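Local coordinates for IPT/TIG domain-containing protein (Bacteroides thetaiotaomicron, PDB 3TC9) that is of unproven function but probably serves as an auxiliary nutrient-binding protein, built from an immunoglobulin-like domain and a six-bladed beta-propeller, at residues T183-H188 against G238-N243; V250-F255 against T261-I266; Y285-V288 against Y293-R296; Y355-E360 against F413-R418; R365-T368 against R372-T375. All coordinates share one frame; numbering follows the deposited sequence.

Contact 1: residues T183-H188 against G238-N243; sequences TICWTH and GELYFN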
# COMPACT_ATOMS: atom_id res chain seq x y z
N THR B 183 -6.93 29.53 -0.56
CA THR B 183 -7.26 28.11 -0.57
C THR B 183 -8.34 27.78 -1.57
O THR B 183 -9.00 28.66 -2.11
CB THR B 183 -7.72 27.61 0.86
OG1 THR B 183 -8.91 28.29 1.30
CG2 THR B 183 -6.63 27.68 1.93
N ILE B 184 -8.50 26.45 -1.77
CA ILE B 184 -9.49 25.73 -2.56
C ILE B 184 -10.04 24.62 -1.73
O ILE B 184 -9.27 23.81 -1.18
CB ILE B 184 -8.96 25.12 -3.90
CG1 ILE B 184 -8.02 26.01 -4.67
CG2 ILE B 184 -10.09 24.52 -4.78
CD1 ILE B 184 -6.87 25.24 -5.26
N CYS B 185 -11.36 24.52 -1.68
CA CYS B 185 -12.02 23.36 -1.11
C CYS B 185 -13.32 23.12 -1.89
O CYS B 185 -13.64 23.86 -2.82
CB CYS B 185 -12.22 23.45 0.40
SG CYS B 185 -13.24 24.83 0.97
N TRP B 186 -13.97 21.99 -1.62
CA TRP B 186 -15.11 21.54 -2.39
C TRP B 186 -16.28 21.24 -1.51
O TRP B 186 -16.11 20.81 -0.37
CB TRP B 186 -14.72 20.27 -3.17
CG TRP B 186 -13.53 20.45 -4.07
CD1 TRP B 186 -12.21 20.35 -3.72
CD2 TRP B 186 -13.55 20.77 -5.46
NE1 TRP B 186 -11.41 20.60 -4.81
CE2 TRP B 186 -12.21 20.86 -5.90
CE3 TRP B 186 -14.58 21.00 -6.39
CZ2 TRP B 186 -11.87 21.17 -7.22
CZ3 TRP B 186 -14.24 21.29 -7.69
CH2 TRP B 186 -12.90 21.36 -8.10
N THR B 187 -17.49 21.42 -2.07
CA THR B 187 -18.74 21.06 -1.40
C THR B 187 -18.77 19.54 -1.41
O THR B 187 -18.12 18.91 -2.26
CB THR B 187 -19.93 21.70 -2.10
OG1 THR B 187 -19.91 21.32 -3.47
CG2 THR B 187 -19.95 23.21 -1.97
N HIS B 188 -19.48 18.93 -0.45
CA HIS B 188 -19.54 17.48 -0.33
C HIS B 188 -19.89 16.78 -1.64
O HIS B 188 -19.30 15.74 -1.93
CB HIS B 188 -20.49 17.03 0.79
CG HIS B 188 -20.34 15.57 1.11
ND1 HIS B 188 -21.39 14.68 0.93
CD2 HIS B 188 -19.24 14.86 1.49
CE1 HIS B 188 -20.91 13.48 1.22
NE2 HIS B 188 -19.62 13.54 1.54
N GLY B 238 -19.82 17.98 5.33
CA GLY B 238 -19.86 19.06 4.35
C GLY B 238 -19.91 20.52 4.77
O GLY B 238 -19.93 21.38 3.88
N GLU B 239 -19.91 20.84 6.08
CA GLU B 239 -19.93 22.25 6.53
C GLU B 239 -18.56 22.94 6.32
O GLU B 239 -17.52 22.28 6.27
CB GLU B 239 -20.42 22.38 7.99
CG GLU B 239 -19.44 21.92 9.05
CD GLU B 239 -19.44 20.45 9.42
OE1 GLU B 239 -20.01 19.63 8.68
OE2 GLU B 239 -18.86 20.11 10.48
N LEU B 240 -18.56 24.29 6.22
CA LEU B 240 -17.36 25.08 5.96
C LEU B 240 -16.79 25.75 7.21
O LEU B 240 -17.52 26.38 7.96
CB LEU B 240 -17.69 26.15 4.92
CG LEU B 240 -16.51 26.96 4.37
CD1 LEU B 240 -15.83 26.21 3.27
CD2 LEU B 240 -16.97 28.28 3.84
N TYR B 241 -15.47 25.63 7.39
CA TYR B 241 -14.72 26.25 8.47
C TYR B 241 -13.77 27.26 7.86
O TYR B 241 -13.13 26.97 6.85
CB TYR B 241 -13.97 25.20 9.30
CG TYR B 241 -14.91 24.27 10.05
CD1 TYR B 241 -15.42 24.63 11.30
CD2 TYR B 241 -15.33 23.07 9.49
CE1 TYR B 241 -16.31 23.80 11.97
CE2 TYR B 241 -16.22 22.23 10.16
CZ TYR B 241 -16.73 22.61 11.39
OH TYR B 241 -17.64 21.83 12.04
N PHE B 242 -13.69 28.45 8.44
CA PHE B 242 -12.78 29.48 7.92
C PHE B 242 -12.39 30.38 9.07
O PHE B 242 -12.92 30.21 10.17
CB PHE B 242 -13.42 30.26 6.75
CG PHE B 242 -14.71 30.96 7.06
CD1 PHE B 242 -15.93 30.30 6.92
CD2 PHE B 242 -14.72 32.30 7.45
CE1 PHE B 242 -17.14 30.96 7.21
CE2 PHE B 242 -15.92 32.95 7.73
CZ PHE B 242 -17.12 32.28 7.60
N ASN B 243 -11.45 31.30 8.85
CA ASN B 243 -11.00 32.15 9.94
C ASN B 243 -11.07 33.63 9.59
O ASN B 243 -11.54 34.03 8.52
CB ASN B 243 -9.53 31.76 10.34
CG ASN B 243 -8.43 32.40 9.49
OD1 ASN B 243 -8.59 32.57 8.29
ND2 ASN B 243 -7.34 32.88 10.11
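Cys185 and Leu240 make the apolar half of this contact, and His188 packs against Gly238 at the other end. The CA-CB bond of Leu240 runs past residues 183-188, not at them, and CB lies 6.1 Å from Cys185 SG. Chi1 (-172°) places CG anti to N, still 5.2 Å from that sulfur. The branches then part: CD1 turns in to Cys185 SG at 3.7 Å, while CD2 stays 5.8 Å from it. The CA-CB bond of Cys185 points at this strand, and chi1 61° sets SG between N and the carbonyl carbon, where CD1 meets it.

At the loop end, His188 CB lies 4.1 Å from Gly238 CA. Gly238 has a positive phi (74°), and a beta carbon there would come only 3.3 Å from His188 CB, so its bare alpha carbon suits this close approach. The two strands belong to successive propeller blades, 181-186 to one and 240-244 to the next. Between these two segments the chemistry implies only dispersion and fit of shape; the polar links between the blades lie alongside, on strand 231-233, where Thr183 OG1 bonds Ala231 N and Trp186 O bonds Thr233 OG1.

Contact 2: residues V250-F255 against T261-I266; sequences VFRYDF and TPLFTI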
# COMPACT_ATOMS: atom_id res chain seq x y z
N VAL B 250 -12.12 31.19 14.46
CA VAL B 250 -12.65 30.14 13.60
C VAL B 250 -14.17 30.37 13.48
O VAL B 250 -14.83 30.64 14.50
CB VAL B 250 -12.30 28.73 14.14
CG1 VAL B 250 -12.82 27.63 13.21
CG2 VAL B 250 -10.79 28.60 14.37
N PHE B 251 -14.70 30.26 12.26
CA PHE B 251 -16.13 30.38 11.95
C PHE B 251 -16.63 29.12 11.30
O PHE B 251 -15.89 28.47 10.57
CB PHE B 251 -16.40 31.59 11.04
CG PHE B 251 -16.08 32.91 11.67
CD1 PHE B 251 -17.01 33.55 12.50
CD2 PHE B 251 -14.86 33.54 11.43
CE1 PHE B 251 -16.72 34.77 13.10
CE2 PHE B 251 -14.56 34.77 12.03
CZ PHE B 251 -15.51 35.38 12.84
N ARG B 252 -17.89 28.77 11.55
CA ARG B 252 -18.53 27.60 10.97
C ARG B 252 -19.69 28.05 10.09
O ARG B 252 -20.55 28.78 10.57
CB ARG B 252 -19.00 26.66 12.07
CG ARG B 252 -19.56 25.36 11.58
CD ARG B 252 -20.34 24.73 12.72
NE ARG B 252 -20.73 23.35 12.41
CZ ARG B 252 -21.85 23.04 11.78
NH1 ARG B 252 -22.69 23.98 11.39
NH2 ARG B 252 -22.14 21.76 11.53
N TYR B 253 -19.73 27.63 8.84
CA TYR B 253 -20.81 28.01 7.94
C TYR B 253 -21.59 26.78 7.50
O TYR B 253 -21.02 25.83 6.99
CB TYR B 253 -20.26 28.79 6.74
CG TYR B 253 -21.29 29.09 5.67
CD1 TYR B 253 -22.14 30.18 5.78
CD2 TYR B 253 -21.40 28.28 4.54
CE1 TYR B 253 -23.08 30.47 4.79
CE2 TYR B 253 -22.35 28.55 3.55
CZ TYR B 253 -23.18 29.65 3.68
OH TYR B 253 -24.11 29.92 2.70
N ASP B 254 -22.91 26.82 7.70
CA ASP B 254 -23.80 25.73 7.29
C ASP B 254 -24.42 26.10 5.95
O ASP B 254 -25.10 27.12 5.85
CB ASP B 254 -24.86 25.45 8.36
CG ASP B 254 -25.69 24.21 8.11
OD1 ASP B 254 -26.40 24.16 7.09
OD2 ASP B 254 -25.64 23.28 8.95
N PHE B 255 -24.16 25.28 4.92
CA PHE B 255 -24.63 25.51 3.56
C PHE B 255 -26.16 25.46 3.42
O PHE B 255 -26.70 26.19 2.59
CB PHE B 255 -23.99 24.49 2.61
CG PHE B 255 -22.56 24.80 2.25
CD1 PHE B 255 -22.26 25.58 1.14
CD2 PHE B 255 -21.50 24.29 3.00
CE1 PHE B 255 -20.93 25.86 0.80
CE2 PHE B 255 -20.17 24.56 2.65
CZ PHE B 255 -19.89 25.34 1.56
N THR B 261 -21.54 30.59 12.35
CA THR B 261 -21.41 30.49 13.79
C THR B 261 -19.96 30.73 14.17
O THR B 261 -19.09 30.01 13.68
CB THR B 261 -21.90 29.10 14.27
OG1 THR B 261 -23.23 28.89 13.78
CG2 THR B 261 -21.87 28.95 15.79
N PRO B 262 -19.66 31.72 15.05
CA PRO B 262 -18.26 31.86 15.52
C PRO B 262 -17.98 30.69 16.48
O PRO B 262 -18.83 30.36 17.32
CB PRO B 262 -18.24 33.23 16.21
CG PRO B 262 -19.64 33.79 16.07
CD PRO B 262 -20.56 32.66 15.75
N LEU B 263 -16.83 30.01 16.33
CA LEU B 263 -16.57 28.83 17.16
C LEU B 263 -15.65 29.08 18.35
O LEU B 263 -16.08 28.98 19.50
CB LEU B 263 -16.02 27.69 16.30
CG LEU B 263 -16.96 26.51 16.01
CD1 LEU B 263 -18.39 26.96 15.73
CD2 LEU B 263 -16.43 25.69 14.86
N PHE B 264 -14.37 29.36 18.08
CA PHE B 264 -13.35 29.58 19.10
C PHE B 264 -12.22 30.40 18.53
O PHE B 264 -12.02 30.42 17.31
CB PHE B 264 -12.80 28.24 19.66
CG PHE B 264 -12.48 27.16 18.64
CD1 PHE B 264 -11.32 27.20 17.89
CD2 PHE B 264 -13.35 26.09 18.45
CE1 PHE B 264 -11.04 26.21 16.95
CE2 PHE B 264 -13.07 25.10 17.50
CZ PHE B 264 -11.92 25.17 16.76
N THR B 265 -11.48 31.05 19.42
CA THR B 265 -10.28 31.84 19.14
C THR B 265 -9.09 30.88 19.40
O THR B 265 -9.18 30.04 20.31
CB THR B 265 -10.34 33.10 20.06
OG1 THR B 265 -10.77 34.22 19.29
CG2 THR B 265 -9.05 33.41 20.81
N ILE B 266 -8.00 30.97 18.60
CA ILE B 266 -6.84 30.08 18.80
C ILE B 266 -6.00 30.56 19.99
O ILE B 266 -5.76 29.77 20.91
CB ILE B 266 -5.96 29.91 17.51
CG1 ILE B 266 -6.76 29.35 16.30
CG2 ILE B 266 -4.68 29.07 17.79
CD1 ILE B 266 -7.61 28.07 16.51
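Four backbone hydrogen bonds tie residues 250-253 to 261-265, antiparallel neighbours of one propeller blade. Arg252 uses both its polar backbone atoms on Thr261: its N gives to Thr261 O and its O takes the Thr261 N-H, each at 2.7 Å. Val250 instead serves two residues, since its O accepts from Leu263 N (2.8 Å) and its N donates to Phe264 O (3.0 Å, N-H...O angle 171°). This one-residue slip is consistent with a beta bulge at Leu263-Phe264. Pro262, lacking an N-H, sits at a non-hydrogen-bonded pair with Phe251, whose own N-H is used by Phe242 of the next strand inward.

Phe251 CE1 meets Pro262 CB at 3.8 Å. Phe264 CG lies between N and the carbonyl carbon (chi1 44°), and the side chain runs alongside Val250, pointing the same way, with CE1 3.5 Å from Val250 CG2. With only an alanine methyl at Phe251, Pro262 CA and CB would probably lose their aromatic cover and the Phe242 ring its neighbour. Arg252 NH1 approaches Asp254 OD2 at a long 3.9 Å. The chemistry implies cohesion through main-chain bonds, with the guanidinium committed chiefly, through NH2, to Lys304 O outside these strands.

Contact 3: residues Y285-V288 against Y293-R296; sequences YIVV and YILR. With EDO (1,2-ethanediol), chain T.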
# COMPACT_ATOMS: atom_id res chain seq x y z
N TYR B 285 -5.92 19.64 11.37
CA TYR B 285 -4.70 20.34 11.76
C TYR B 285 -4.96 21.81 11.49
O TYR B 285 -5.60 22.15 10.48
CB TYR B 285 -3.45 19.83 11.02
CG TYR B 285 -2.87 18.54 11.57
CD1 TYR B 285 -2.80 18.32 12.95
CD2 TYR B 285 -2.37 17.56 10.72
CE1 TYR B 285 -2.25 17.14 13.46
CE2 TYR B 285 -1.85 16.36 11.22
CZ TYR B 285 -1.78 16.16 12.60
OH TYR B 285 -1.21 15.01 13.09
N ILE B 286 -4.56 22.66 12.43
CA ILE B 286 -4.66 24.10 12.32
C ILE B 286 -3.21 24.57 12.19
O ILE B 286 -2.42 24.44 13.13
CB ILE B 286 -5.46 24.71 13.51
CG1 ILE B 286 -6.93 24.20 13.48
CG2 ILE B 286 -5.38 26.25 13.49
CD1 ILE B 286 -7.85 24.68 14.59
N VAL B 287 -2.83 24.97 10.95
CA VAL B 287 -1.47 25.33 10.60
C VAL B 287 -1.33 26.82 10.71
O VAL B 287 -1.90 27.55 9.86
CB VAL B 287 -1.13 24.79 9.18
CG1 VAL B 287 0.27 25.21 8.71
CG2 VAL B 287 -1.31 23.27 9.12
N VAL B 288 -0.55 27.27 11.74
CA VAL B 288 -0.35 28.71 11.99
C VAL B 288 0.90 29.20 11.23
O VAL B 288 2.04 29.08 11.70
CB VAL B 288 -0.35 29.13 13.47
CG1 VAL B 288 -0.57 30.64 13.58
CG2 VAL B 288 -1.43 28.38 14.23
N TYR B 293 3.75 26.95 14.14
CA TYR B 293 3.34 25.80 14.93
C TYR B 293 2.02 25.26 14.39
O TYR B 293 1.33 25.91 13.59
CB TYR B 293 3.28 26.12 16.45
CG TYR B 293 2.08 26.91 16.92
CD1 TYR B 293 1.86 28.21 16.48
CD2 TYR B 293 1.23 26.40 17.90
CE1 TYR B 293 0.78 28.96 16.96
CE2 TYR B 293 0.15 27.14 18.38
CZ TYR B 293 -0.08 28.41 17.89
OH TYR B 293 -1.15 29.15 18.35
N ILE B 294 1.70 24.03 14.80
CA ILE B 294 0.49 23.35 14.36
C ILE B 294 -0.31 22.88 15.58
O ILE B 294 0.26 22.41 16.58
CB ILE B 294 0.84 22.19 13.38
CG1 ILE B 294 1.66 22.70 12.15
CG2 ILE B 294 -0.41 21.39 12.94
CD1 ILE B 294 2.33 21.61 11.29
N LEU B 295 -1.63 22.98 15.48
CA LEU B 295 -2.54 22.50 16.51
C LEU B 295 -3.44 21.42 15.94
O LEU B 295 -3.61 21.36 14.72
CB LEU B 295 -3.40 23.64 17.08
CG LEU B 295 -2.67 24.87 17.61
CD1 LEU B 295 -2.74 25.98 16.63
CD2 LEU B 295 -3.27 25.34 18.93
N ARG B 296 -4.02 20.60 16.80
CA ARG B 296 -5.00 19.61 16.38
C ARG B 296 -6.34 19.97 17.01
O ARG B 296 -6.38 20.30 18.20
CB ARG B 296 -4.59 18.19 16.77
CG ARG B 296 -5.64 17.15 16.47
CD ARG B 296 -5.08 15.78 16.67
NE ARG B 296 -6.15 14.82 16.88
CZ ARG B 296 -6.03 13.52 16.68
NH1 ARG B 296 -4.87 13.01 16.28
NH2 ARG B 296 -7.05 12.72 16.90
C1 EDO T . -7.64 9.27 13.23
O1 EDO T . -8.64 8.82 12.31
C2 EDO T . -8.29 9.68 14.55
O2 EDO T . -7.27 9.84 15.56
O HOH W 1 -2.27 13.55 15.48
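The Tyr285 ring presents an edge to the opposite strand: Leu295 O lies near the ring plane, 3.6 Å from Tyr285 CD1. Ile294 CG2 and Arg296 CB approach the same ring obliquely, the former 3.9 Å from Tyr285 CD1. It also meets the Phe354 ring and, edge-to-face, that of Tyr283. The Arg296 guanidinium is turned 77° from the Tyr285 ring, and water joins the two groups. This water accepts from Arg296 NH1 at 2.8 Å, in the guanidinium plane, and also hydrogen-bonds to Tyr285 OH. At another edge, Arg296 NH2 donates to O2 of an ethanediol, probably left by the crystallisation liquor, at 3.2 Å. The extended arginine chain, with CG anti to N (chi1 175°), carries its head this far. A salt bridge from NE to Asp298 and a cation-pi contact with Tyr283 also hold it. The third flat group, the Tyr293 ring, lies alongside Val288 and receives its CG2 obliquely, with Tyr293 CE1 3.6 Å away; its hydroxyl bonds to Trp271 NE1.

These residues form a beta hairpin, the two middle strands of a four-stranded propeller blade, whose short segment axes run 159° apart. Ile286 and Leu295 are a hydrogen-bonded pair: Ile286 N gives to Leu295 O, and Leu295 N returns a bond to Ile286 O at 2.9 Å. Ile294 CA also approaches Ile286 O in a CA-H...O contact. On the face bearing Ile286, Val288 and Tyr293, Leu295 CD1 packs against Val288 CG2 at 3.6 Å. On the opposite face, with Tyr285 and Arg296, Val287 and Ile294 form a non-hydrogen-bonded pair.

Contact 4: residues Y355-E360 against F413-R418; sequences YFCDRE and FFIGDR. With PO4 (phosphate ion), chain Q.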
# COMPACT_ATOMS: atom_id res chain seq x y z
N TYR B 355 2.34 15.57 5.37
CA TYR B 355 3.44 16.17 4.63
C TYR B 355 3.13 17.62 4.36
O TYR B 355 2.08 17.91 3.81
CB TYR B 355 3.64 15.45 3.30
CG TYR B 355 4.32 14.11 3.40
CD1 TYR B 355 3.68 13.03 4.00
CD2 TYR B 355 5.57 13.88 2.81
CE1 TYR B 355 4.27 11.76 4.03
CE2 TYR B 355 6.16 12.62 2.83
CZ TYR B 355 5.50 11.56 3.46
OH TYR B 355 6.07 10.32 3.53
N PHE B 356 4.00 18.54 4.71
CA PHE B 356 3.67 19.94 4.47
C PHE B 356 4.88 20.75 4.02
O PHE B 356 6.02 20.40 4.32
CB PHE B 356 3.03 20.59 5.73
CG PHE B 356 3.91 20.64 6.94
CD1 PHE B 356 3.98 19.56 7.82
CD2 PHE B 356 4.68 21.77 7.22
CE1 PHE B 356 4.78 19.62 8.97
CE2 PHE B 356 5.49 21.82 8.36
CZ PHE B 356 5.53 20.75 9.22
N CYS B 357 4.60 21.87 3.33
CA CYS B 357 5.60 22.81 2.89
C CYS B 357 5.99 23.68 4.03
O CYS B 357 5.14 24.25 4.69
CB CYS B 357 5.08 23.65 1.73
SG CYS B 357 4.80 22.70 0.22
N ASP B 358 7.30 23.79 4.27
CA ASP B 358 7.90 24.67 5.28
C ASP B 358 8.60 25.76 4.44
O ASP B 358 9.76 25.62 4.07
CB ASP B 358 8.85 23.88 6.18
CG ASP B 358 9.19 24.53 7.51
OD1 ASP B 358 8.50 25.51 7.88
OD2 ASP B 358 10.11 24.03 8.20
N ARG B 359 7.79 26.76 4.03
CA ARG B 359 8.14 27.82 3.09
C ARG B 359 9.51 28.45 3.33
O ARG B 359 10.31 28.48 2.38
CB ARG B 359 7.07 28.90 3.06
CG ARG B 359 7.11 29.79 1.84
CD ARG B 359 6.51 31.13 2.17
NE ARG B 359 6.16 31.87 0.96
CZ ARG B 359 6.73 33.00 0.57
NH1 ARG B 359 7.70 33.55 1.29
NH2 ARG B 359 6.35 33.59 -0.56
N GLU B 360 9.80 28.96 4.54
CA GLU B 360 11.05 29.71 4.74
C GLU B 360 12.22 28.82 5.12
O GLU B 360 13.34 29.33 5.27
CB GLU B 360 10.89 30.85 5.75
CG GLU B 360 9.90 31.94 5.35
CD GLU B 360 10.17 32.70 4.06
OE1 GLU B 360 11.36 32.87 3.68
OE2 GLU B 360 9.18 33.15 3.45
N PHE B 413 4.11 13.34 -5.42
CA PHE B 413 3.80 14.65 -4.89
C PHE B 413 3.97 15.69 -5.97
O PHE B 413 4.89 15.59 -6.77
CB PHE B 413 4.72 15.02 -3.70
CG PHE B 413 4.62 14.13 -2.48
CD1 PHE B 413 5.33 12.94 -2.42
CD2 PHE B 413 3.80 14.49 -1.40
CE1 PHE B 413 5.22 12.10 -1.30
CE2 PHE B 413 3.71 13.66 -0.28
CZ PHE B 413 4.41 12.47 -0.24
N PHE B 414 3.10 16.70 -5.97
CA PHE B 414 3.18 17.88 -6.81
C PHE B 414 3.34 19.07 -5.88
O PHE B 414 2.58 19.20 -4.92
CB PHE B 414 1.96 18.03 -7.75
CG PHE B 414 1.89 16.93 -8.78
CD1 PHE B 414 2.87 16.79 -9.75
CD2 PHE B 414 0.84 16.02 -8.77
CE1 PHE B 414 2.82 15.75 -10.69
CE2 PHE B 414 0.76 15.01 -9.74
CZ PHE B 414 1.75 14.89 -10.70
N ILE B 415 4.40 19.87 -6.09
CA ILE B 415 4.72 21.00 -5.21
C ILE B 415 4.72 22.31 -5.98
O ILE B 415 5.31 22.37 -7.06
CB ILE B 415 6.09 20.76 -4.49
CG1 ILE B 415 6.06 19.46 -3.64
CG2 ILE B 415 6.55 21.95 -3.63
CD1 ILE B 415 7.18 18.63 -3.91
N GLY B 416 4.10 23.33 -5.39
CA GLY B 416 4.09 24.70 -5.90
C GLY B 416 5.33 25.42 -5.37
O GLY B 416 5.33 25.91 -4.24
N ASP B 417 6.40 25.42 -6.16
CA ASP B 417 7.71 26.01 -5.81
C ASP B 417 7.73 27.44 -6.28
O ASP B 417 8.11 27.70 -7.42
CB ASP B 417 8.82 25.18 -6.46
CG ASP B 417 10.21 25.39 -5.90
OD1 ASP B 417 10.33 26.08 -4.86
OD2 ASP B 417 11.18 24.86 -6.50
N ARG B 418 7.29 28.38 -5.41
CA ARG B 418 7.02 29.78 -5.71
C ARG B 418 8.10 30.48 -6.55
O ARG B 418 7.79 30.83 -7.68
CB ARG B 418 6.70 30.61 -4.45
CG ARG B 418 6.22 32.05 -4.72
CD ARG B 418 4.96 32.09 -5.57
NE ARG B 418 4.38 33.42 -5.71
CZ ARG B 418 3.40 33.90 -4.95
NH1 ARG B 418 2.93 33.19 -3.93
NH2 ARG B 418 2.89 35.10 -5.19
P PO4 Q . 5.48 37.35 -7.02
O1 PO4 Q . 6.96 36.87 -6.76
O2 PO4 Q . 4.93 38.04 -5.71
O3 PO4 Q . 4.58 36.16 -7.43
O4 PO4 Q . 5.39 38.39 -8.21
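Tyr355 and Phe413 meet because both place CG beside the backbone N and anti to the carbonyl carbon (chi1 -76° and -63°), sending one ring from each strand into the space between them. Phe413 CZ lies over one face of the Tyr355 ring, displaced toward its rim, and comes 3.5 Å from Tyr355 CE2. The adjacent Phe413 CE2 is 3.6 Å from Tyr355 CD2. With planes at 35° and centroids 4.8 Å apart, the pair is oblique. Were the tyrosine ring cut back to an alanine, Phe413 CZ and CE2 would probably lose their cover on this side.

Further along, Cys357 SG and Ile415 CG2 touch more loosely, at 4.3 Å. At the far end two arginines come near each other, with Arg359 NH2 4.8 Å from Arg418 NH1. Glu402 takes a salt bridge from each, Arg359 NE and Arg418 NH1, and Glu157 a further one from Arg418 NH1. Arg359 NH1 also grips Glu360 OE2 at 2.6 Å, in the guanidinium plane. The Arg418 chain is bent at its second torsion, and its NE and NH2 both donate to phosphate O3, the latter at 3.0 Å. This ion is probably from the crystallisation liquor.

The segments run almost parallel, yet they are not strand neighbours: strand 352-358 lies beside 334-341 and 363-367 in one propeller blade, whereas 412-417 lies between 401-407 and 422-428 in the blade that strand 107-113, which follows the immunoglobulin-like domain, joins beside 422-428. Their side chains pack blade on blade, with Val340 touching those of both Tyr355 and Phe413.

Contact 5: residues R365-T368 against R372-T375; sequences RILT and RVTT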
# COMPACT_ATOMS: atom_id res chain seq x y z
N ARG B 365 8.24 18.86 5.03
CA ARG B 365 8.33 18.21 6.34
C ARG B 365 7.28 17.13 6.46
O ARG B 365 6.34 17.10 5.67
CB ARG B 365 8.17 19.24 7.48
CG ARG B 365 8.96 20.55 7.31
CD ARG B 365 10.45 20.48 7.57
NE ARG B 365 10.80 20.01 8.91
CZ ARG B 365 10.92 20.77 9.98
NH1 ARG B 365 10.71 22.07 9.91
NH2 ARG B 365 11.27 20.24 11.14
N ILE B 366 7.47 16.19 7.38
CA ILE B 366 6.51 15.15 7.69
C ILE B 366 6.15 15.23 9.17
O ILE B 366 7.04 15.21 10.00
CB ILE B 366 6.97 13.69 7.34
CG1 ILE B 366 7.65 13.58 5.95
CG2 ILE B 366 5.82 12.68 7.53
CD1 ILE B 366 8.45 12.36 5.79
N LEU B 367 4.85 15.30 9.48
CA LEU B 367 4.29 15.25 10.83
C LEU B 367 3.54 13.93 10.98
O LEU B 367 2.52 13.71 10.30
CB LEU B 367 3.35 16.44 11.10
CG LEU B 367 2.50 16.38 12.39
CD1 LEU B 367 3.37 16.34 13.67
CD2 LEU B 367 1.54 17.52 12.45
N THR B 368 4.08 13.04 11.84
CA THR B 368 3.46 11.75 12.11
C THR B 368 2.32 11.91 13.11
O THR B 368 2.33 12.86 13.89
CB THR B 368 4.48 10.72 12.67
OG1 THR B 368 4.70 11.01 14.04
CG2 THR B 368 5.75 10.63 11.85
N ARG B 372 5.89 13.53 15.74
CA ARG B 372 7.28 13.64 15.31
C ARG B 372 7.36 14.39 13.98
O ARG B 372 6.57 14.12 13.06
CB ARG B 372 7.91 12.26 15.17
CG ARG B 372 9.36 12.33 14.81
CD ARG B 372 10.05 11.00 14.83
NE ARG B 372 10.39 10.55 16.18
CZ ARG B 372 11.39 11.02 16.91
NH1 ARG B 372 12.13 12.03 16.47
NH2 ARG B 372 11.64 10.52 18.12
N VAL B 373 8.30 15.36 13.89
CA VAL B 373 8.51 16.11 12.65
C VAL B 373 9.88 15.76 12.11
O VAL B 373 10.87 15.81 12.84
CB VAL B 373 8.31 17.66 12.80
CG1 VAL B 373 8.40 18.36 11.43
CG2 VAL B 373 7.00 17.99 13.47
N THR B 374 9.94 15.36 10.83
CA THR B 374 11.17 15.06 10.09
C THR B 374 11.16 15.87 8.79
O THR B 374 10.17 16.53 8.50
CB THR B 374 11.34 13.55 9.84
OG1 THR B 374 10.20 13.10 9.14
CG2 THR B 374 11.53 12.73 11.14
N THR B 375 12.27 15.83 8.01
CA THR B 375 12.35 16.54 6.74
C THR B 375 12.36 15.51 5.64
O THR B 375 13.15 14.56 5.66
CB THR B 375 13.55 17.47 6.73
OG1 THR B 375 13.35 18.40 7.77
CG2 THR B 375 13.76 18.19 5.35
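Backbone hydrogen bonds set the register of Arg365-Thr368 against Arg372-Thr375, a tight beta hairpin. Ile366 and Thr374 exchange two: Thr374 N gives to Ile366 O in the carbonyl plane, whereas Ile366 N reaches Thr374 O at 2.9 Å from above that plane. Nearer the turn, Thr368 N donates to Arg372 O at 3.0 Å. The Thr368 hydroxyl extends the series, for OG1 accepts from Arg372 N at 3.3 Å; chi1 78° sets this oxygen between the backbone N and the carbonyl carbon, where it can meet that N-H.

CA-H...O contacts fill the intervals. Val373 CA approaches Ile366 O at 3.2 Å, and Leu367 CA approaches Arg372 O.

Apolar and face contacts follow on the side of the sheet bearing Arg365, Leu367, Val373 and Thr375. Bends at chi2 -76° and chi3 -58° fold the head of Arg365 over the partner strand. Val373 CG1 then lies over one face of the guanidinium, 3.4 Å from Arg365 NH2, and Val373 CG2 meets Leu367 CD1 at 4.0 Å. On the other side, a hydroxyl makes van der Waals contact with an aliphatic carbon, Thr374 OG1 resting 3.7 Å from Ile366 CB.

Charge is settled by acids beyond the hairpin. Arg365 makes salt bridges to Asp358 through NH1 and to Asp323 through NH2, and Asp323 also hydrogen-bonds Thr375 OG1. With two carboxylates on its nitrogens and a valine methyl on a face, this buried guanidinium is probably kept charged and fixed in rotation.

Overall arrangement
Along the chain, contacts 1, 2 and 3 follow in series, then contact 4 closes a loop that encloses contact 5. All lie in the propeller. Contacts 2, 3 and 5 are hairpins within single blades, whereas contacts 1 and 4 bridge different blades. Contacts 1 and 2 share a sheet through neighbouring strands 240-244 and 249-253, their centres 12 Å apart; contacts 4 and 5 do likewise through 352-358 and 363-367, at 14 Å. Contacts 2 and 5 are farthest apart, 29 Å between centres. Contact 3 links the two groups: Ile266 packs on Tyr293 and Leu295, Tyr285 on Leu367 and Ile294 on Phe356, and through these pairs packing passes from blade to blade.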